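Local coordinates for core protein P7 (Pseudomonas phage phi12, PDB 2Q82) that serves as a structural protein of the viral core, its family's N-terminal core domain being built here around a parallel beta sheet, at residues A20-S25 against N84-V89; M29-D34 against G93-A98. One frame throughout, in Å; residues are numbered along the deposited sequence.

Contact 1 of 2, residues A20-S25 against N84-V89; sequences AQYETS and NIIRVV
Ser25 and Ile86 meet where helix 15-23 hands over to strand 25-30, the central strand of the sheet. The terminal methyl of Ile86, CD1, presses on Ser25 CB at 3.3 Å, tighter than usual for two carbons. Its torsions bring it there: CG1 stands anti to the carbonyl carbon (chi1 -72°), and from CG1 the chain runs on extended, thrusting CD1 toward the last turn of the helix. The same methyl lies 4.1 Å from the carbonyl oxygen of Gln21 and comes up to the edge of the Tyr22 ring, near its plane, with Tyr22 CD1 4.4 Å from Ile86 CD1.

The hydroxyl of Ser25 turns back along the chain. With OG beside its own backbone N (chi1 -49°), it donates to Gln21 O at 2.6 Å, a short bond that ties Ser25, just past helix 15-23, to a carbonyl of its final turn. Ser25 OG also lies 3.1 Å from Asn84 OD1. One water joins the backbones next to this pair, giving a hydrogen to Thr24 O (2.7 Å) and taking one from Asn84 N (2.9 Å).

Beyond Ser25 the two chains run on as neighbouring parallel strands, Asn84 and Ile86 bonding through their backbones to Leu26 and Ile86 also to Val28. Ile86 touches Val110 of strand 109-111 as well, while Tyr22 packs on Val115 of helix 112-127 and its OH hydrogen-bonds to Asp118.

Contact 2 of 2, residues M29-D34 against G93-A98; sequences MSHNGD and GQQPSA
Gln95 is held by two bonds, one to His31 and one to Asn32, in an alpha/beta fold, where strand 25-30 of the parallel sheet runs out into a loop beside the one leading to helix 98-103. Gln95 N gives its hydrogen to His31 ND1 at 2.8 Å, only 3° out of the ring plane, and Asn32 N donates to Gln95 O at 2.9 Å. Across the ring, His31 NE2 donates to Asp34 O (2.7 Å) from above the carbonyl plane. Both ring nitrogens are therefore engaged, one accepting and one donating, and the imidazole's rotation is fixed.

Ser30 offers two acceptors. Its carbonyl takes a nearly straight bond from Gln94 NE2 (2.9 Å), whose side chain reaches it fully extended and lies against the methyl of Met29, a selenomethionine. Its hydroxyl takes Ser97 N and hydrogen-bonds with Asp101 too. Water accepts from Ser30 N, while Gln94 OE1 is bound by Val91 N. Ser97 is the N-cap of helix 98-103: its OG binds Val100 N and also Asp65, whose backbone N pairs with Asn32 OD1. The amide nitrogen of Asn32 rests against Ser97, ND2 lying 3.3 Å from Ser97 CB.

In the fold
Both contacts lie at the ends of strands 25-30 and 84-89, neighbours in the five-stranded parallel sheet, and at opposite ends of that pair. Contact 1 is where the helix before strand 25-30 meets the start of strand 84-89; contact 2 gathers the loops that follow the two strands. Their centres are about 18 Å apart, yet they touch. Gln94 NE2 reaches back to Val88 O at 3.4 Å, a weak hydrogen bond, and Val88 CG2 packs on Met29 CB at 3.8 Å. Along the chain the four segments alternate between the contacts, and in each contact strands 42-45 and 59-63 fall between the two partners in sequence.

Contact 1 of 2, residues A20-S25 against N84-V89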
loop_
_atom_site.group_PDB
_atom_site.type_symbol
_atom_site.label_atom_id
_atom_site.label_comp_id
_atom_site.label_asym_id
_atom_site.label_seq_id
_atom_site.Cartn_x
_atom_site.Cartn_y
_atom_site.Cartn_z
ATOM N N ALA A 20 -18.581 -11.766 5.957
ATOM C CA ALA A 20 -18.345 -11.202 4.637
ATOM C C ALA A 20 -17.319 -10.088 4.728
ATOM O O ALA A 20 -16.459 -9.951 3.866
ATOM C CB ALA A 20 -19.637 -10.690 4.036
ATOM N N GLN A 21 -17.402 -9.297 5.789
ATOM C CA GLN A 21 -16.477 -8.192 5.961
ATOM C C GLN A 21 -15.098 -8.597 6.474
ATOM O O GLN A 21 -14.098 -8.036 6.046
ATOM C CB GLN A 21 -17.090 -7.074 6.799
ATOM C CG GLN A 21 -17.265 -7.400 8.257
ATOM C CD GLN A 21 -17.661 -6.188 9.069
ATOM O OE1 GLN A 21 -16.815 -5.518 9.662
ATOM N NE2 GLN A 21 -18.955 -5.897 9.101
ATOM N N TYR A 22 -15.037 -9.576 7.374
ATOM C CA TYR A 22 -13.763 -10.212 7.698
ATOM C C TYR A 22 -13.074 -10.614 6.408
ATOM O O TYR A 22 -11.911 -10.302 6.183
ATOM C CB TYR A 22 -13.959 -11.474 8.541
ATOM C CG TYR A 22 -14.654 -11.278 9.864
ATOM C CD1 TYR A 22 -14.751 -10.027 10.446
ATOM C CD2 TYR A 22 -15.212 -12.355 10.532
ATOM C CE1 TYR A 22 -15.387 -9.856 11.653
ATOM C CE2 TYR A 22 -15.845 -12.194 11.732
ATOM C CZ TYR A 22 -15.934 -10.946 12.291
ATOM O OH TYR A 22 -16.572 -10.794 13.493
ATOM N N GLU A 23 -13.810 -11.335 5.575
ATOM C CA GLU A 23 -13.263 -11.911 4.347
ATOM C C GLU A 23 -12.540 -10.951 3.406
ATOM O O GLU A 23 -11.613 -11.334 2.698
ATOM C CB GLU A 23 -14.358 -12.544 3.520
ATOM C CG GLU A 23 -14.937 -13.842 4.003
ATOM C CD GLU A 23 -16.188 -14.175 3.222
ATOM O OE1 GLU A 23 -16.359 -13.581 2.134
ATOM O OE2 GLU A 23 -16.986 -15.017 3.680
ATOM N N THR A 24 -13.042 -9.734 3.355
ATOM C CA THR A 24 -12.477 -8.736 2.473
ATOM C C THR A 24 -11.729 -7.609 3.173
ATOM O O THR A 24 -11.575 -6.516 2.613
ATOM C CB THR A 24 -13.553 -8.056 1.641
ATOM O OG1 THR A 24 -14.530 -7.518 2.534
ATOM C CG2 THR A 24 -14.227 -9.014 0.739
ATOM N N SER A 25 -11.297 -7.831 4.411
ATOM C CA SER A 25 -10.553 -6.800 5.114
ATOM C C SER A 25 -9.233 -7.334 5.617
ATOM O O SER A 25 -9.015 -8.536 5.723
ATOM C CB SER A 25 -11.299 -6.265 6.324
ATOM O OG SER A 25 -12.633 -5.921 6.029
ATOM N N ASN A 84 -10.174 -2.464 3.329
ATOM C CA ASN A 84 -10.725 -2.186 4.635
ATOM C C ASN A 84 -9.789 -2.696 5.717
ATOM O O ASN A 84 -9.260 -3.775 5.618
ATOM C CB ASN A 84 -12.065 -2.873 4.818
ATOM C CG ASN A 84 -12.829 -2.298 5.973
ATOM O OD1 ASN A 84 -13.408 -3.023 6.786
ATOM N ND2 ASN A 84 -12.835 -0.979 6.060
ATOM N N ILE A 85 -9.629 -1.890 6.764
ATOM C CA ILE A 85 -8.763 -2.258 7.863
ATOM C C ILE A 85 -9.600 -2.458 9.095
ATOM O O ILE A 85 -10.457 -1.660 9.429
ATOM C CB ILE A 85 -7.776 -1.149 8.164
ATOM C CG1 ILE A 85 -6.898 -0.920 6.947
ATOM C CG2 ILE A 85 -6.958 -1.480 9.396
ATOM C CD1 ILE A 85 -7.479 -0.010 6.010
ATOM N N ILE A 86 -9.323 -3.558 9.790
ATOM C CA ILE A 86 -10.043 -3.857 10.993
ATOM C C ILE A 86 -9.009 -3.941 12.094
ATOM O O ILE A 86 -8.099 -4.768 12.028
ATOM C CB ILE A 86 -10.738 -5.206 10.875
ATOM C CG1 ILE A 86 -11.922 -5.114 9.908
ATOM C CG2 ILE A 86 -11.171 -5.659 12.231
ATOM C CD1 ILE A 86 -12.468 -6.460 9.445
ATOM N N ARG A 87 -9.150 -3.107 13.113
ATOM C CA ARG A 87 -8.206 -3.118 14.212
ATOM C C ARG A 87 -8.595 -4.182 15.226
ATOM O O ARG A 87 -9.697 -4.148 15.768
ATOM C CB ARG A 87 -8.200 -1.762 14.872
ATOM C CG ARG A 87 -7.340 -1.674 16.082
ATOM C CD ARG A 87 -7.463 -0.286 16.627
ATOM N NE ARG A 87 -6.826 -0.179 17.922
ATOM C CZ ARG A 87 -7.005 0.838 18.752
ATOM N NH1 ARG A 87 -7.806 1.840 18.422
ATOM N NH2 ARG A 87 -6.389 0.844 19.922
ATOM N N VAL A 88 -7.696 -5.123 15.493
ATOM C CA VAL A 88 -8.040 -6.170 16.436
ATOM C C VAL A 88 -7.336 -6.148 17.770
ATOM O O VAL A 88 -6.158 -5.810 17.893
ATOM C CB VAL A 88 -7.858 -7.571 15.839
ATOM C CG1 VAL A 88 -8.734 -7.721 14.627
ATOM C CG2 VAL A 88 -6.402 -7.818 15.495
ATOM N N VAL A 89 -8.100 -6.542 18.772
ATOM C CA VAL A 89 -7.613 -6.610 20.124
ATOM C C VAL A 89 -8.011 -7.927 20.760
ATOM O O VAL A 89 -8.700 -8.743 20.165
ATOM C CB VAL A 89 -8.163 -5.468 20.975
ATOM C CG1 VAL A 89 -7.586 -4.152 20.486
ATOM C CG2 VAL A 89 -9.688 -5.450 20.918
HETATM O O HOH W 1 -11.880 -3.978 1.606
#

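Contact 2 of 2, residues M29-D34 against G93-A98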
loop_
_atom_site.group_PDB
_atom_site.type_symbol
_atom_site.label_atom_id
_atom_site.label_comp_id
_atom_site.label_asym_id
_atom_site.label_seq_id
_atom_site.Cartn_x
_atom_site.Cartn_y
_atom_site.Cartn_z
HETATM N N MSE A 29 -3.089 -5.618 13.901
HETATM C CA MSE A 29 -2.867 -5.814 15.317
HETATM C C MSE A 29 -1.702 -5.027 15.927
HETATM O O MSE A 29 -0.558 -5.193 15.514
HETATM C CB MSE A 29 -2.665 -7.312 15.554
HETATM C CG MSE A 29 -2.212 -7.690 16.933
HETATM SE SE MSE A 29 -1.543 -9.532 17.024
HETATM C CE MSE A 29 -1.167 -9.519 18.941
ATOM N N SER A 30 -2.009 -4.183 16.915
ATOM C CA SER A 30 -0.991 -3.405 17.610
ATOM C C SER A 30 -0.261 -4.337 18.559
ATOM O O SER A 30 -0.867 -4.889 19.483
ATOM C CB SER A 30 -1.605 -2.278 18.414
ATOM O OG SER A 30 -0.600 -1.610 19.158
ATOM N N HIS A 31 1.044 -4.480 18.359
ATOM C CA HIS A 31 1.795 -5.410 19.175
ATOM C C HIS A 31 3.307 -5.357 18.971
ATOM O O HIS A 31 3.788 -5.340 17.841
ATOM C CB HIS A 31 1.283 -6.810 18.852
ATOM C CG HIS A 31 2.045 -7.913 19.504
ATOM N ND1 HIS A 31 1.892 -8.239 20.844
ATOM C CD2 HIS A 31 2.939 -8.794 19.014
ATOM C CE1 HIS A 31 2.654 -9.267 21.132
ATOM N NE2 HIS A 31 3.310 -9.630 20.037
ATOM N N ASN A 32 4.038 -5.327 20.083
ATOM C CA ASN A 32 5.501 -5.328 20.070
ATOM C C ASN A 32 5.908 -6.661 20.637
ATOM O O ASN A 32 5.342 -7.094 21.635
ATOM C CB ASN A 32 6.079 -4.263 20.991
ATOM C CG ASN A 32 5.977 -2.889 20.418
ATOM O OD1 ASN A 32 6.379 -2.656 19.283
ATOM N ND2 ASN A 32 5.449 -1.962 21.196
ATOM N N GLY A 33 6.894 -7.311 20.041
ATOM C CA GLY A 33 7.302 -8.592 20.574
ATOM C C GLY A 33 7.105 -9.673 19.548
ATOM O O GLY A 33 6.806 -9.380 18.398
ATOM N N ASP A 34 7.270 -10.926 19.949
ATOM C CA ASP A 34 7.108 -12.018 18.999
ATOM C C ASP A 34 5.668 -12.093 18.563
ATOM O O ASP A 34 4.755 -11.849 19.339
ATOM C CB ASP A 34 7.464 -13.364 19.614
ATOM C CG ASP A 34 8.788 -13.349 20.314
ATOM O OD1 ASP A 34 9.825 -13.213 19.635
ATOM O OD2 ASP A 34 8.778 -13.473 21.556
ATOM N N GLY A 93 -1.913 -12.876 24.511
ATOM C CA GLY A 93 -0.491 -12.575 24.510
ATOM C C GLY A 93 -0.164 -11.231 23.894
ATOM O O GLY A 93 0.992 -10.824 23.863
ATOM N N GLN A 94 -1.178 -10.529 23.405
ATOM C CA GLN A 94 -0.960 -9.231 22.784
ATOM C C GLN A 94 -0.334 -8.201 23.731
ATOM O O GLN A 94 -0.771 -8.050 24.866
ATOM C CB GLN A 94 -2.284 -8.708 22.235
ATOM C CG GLN A 94 -2.195 -7.387 21.496
ATOM C CD GLN A 94 -3.495 -7.053 20.784
ATOM O OE1 GLN A 94 -4.501 -7.743 20.958
ATOM N NE2 GLN A 94 -3.483 -5.998 19.983
ATOM N N GLN A 95 0.701 -7.510 23.249
ATOM C CA GLN A 95 1.396 -6.460 24.007
ATOM C C GLN A 95 1.378 -5.231 23.128
ATOM O O GLN A 95 2.339 -4.945 22.416
ATOM C CB GLN A 95 2.846 -6.806 24.261
ATOM C CG GLN A 95 3.030 -8.135 24.881
ATOM C CD GLN A 95 4.452 -8.355 25.295
ATOM O OE1 GLN A 95 5.342 -8.522 24.458
ATOM N NE2 GLN A 95 4.688 -8.340 26.599
ATOM N N PRO A 96 0.277 -4.485 23.177
ATOM C CA PRO A 96 0.073 -3.273 22.395
ATOM C C PRO A 96 1.135 -2.208 22.449
ATOM O O PRO A 96 1.709 -1.904 23.501
ATOM C CB PRO A 96 -1.241 -2.722 22.924
ATOM C CG PRO A 96 -1.943 -3.897 23.434
ATOM C CD PRO A 96 -0.870 -4.738 24.057
ATOM N N SER A 97 1.343 -1.612 21.284
ATOM C CA SER A 97 2.265 -0.511 21.131
ATOM C C SER A 97 1.415 0.721 21.340
ATOM O O SER A 97 0.421 0.924 20.644
ATOM C CB SER A 97 2.849 -0.471 19.729
ATOM O OG SER A 97 3.223 0.856 19.397
ATOM N N ALA A 98 1.803 1.536 22.311
ATOM C CA ALA A 98 1.067 2.748 22.606
ATOM C C ALA A 98 1.069 3.688 21.409
ATOM O O ALA A 98 0.101 4.400 21.170
ATOM C CB ALA A 98 1.675 3.434 23.800
HETATM O O HOH W 2 -4.534 -3.576 17.876
HETATM O O HOH W 3 4.352 -2.607 24.251
#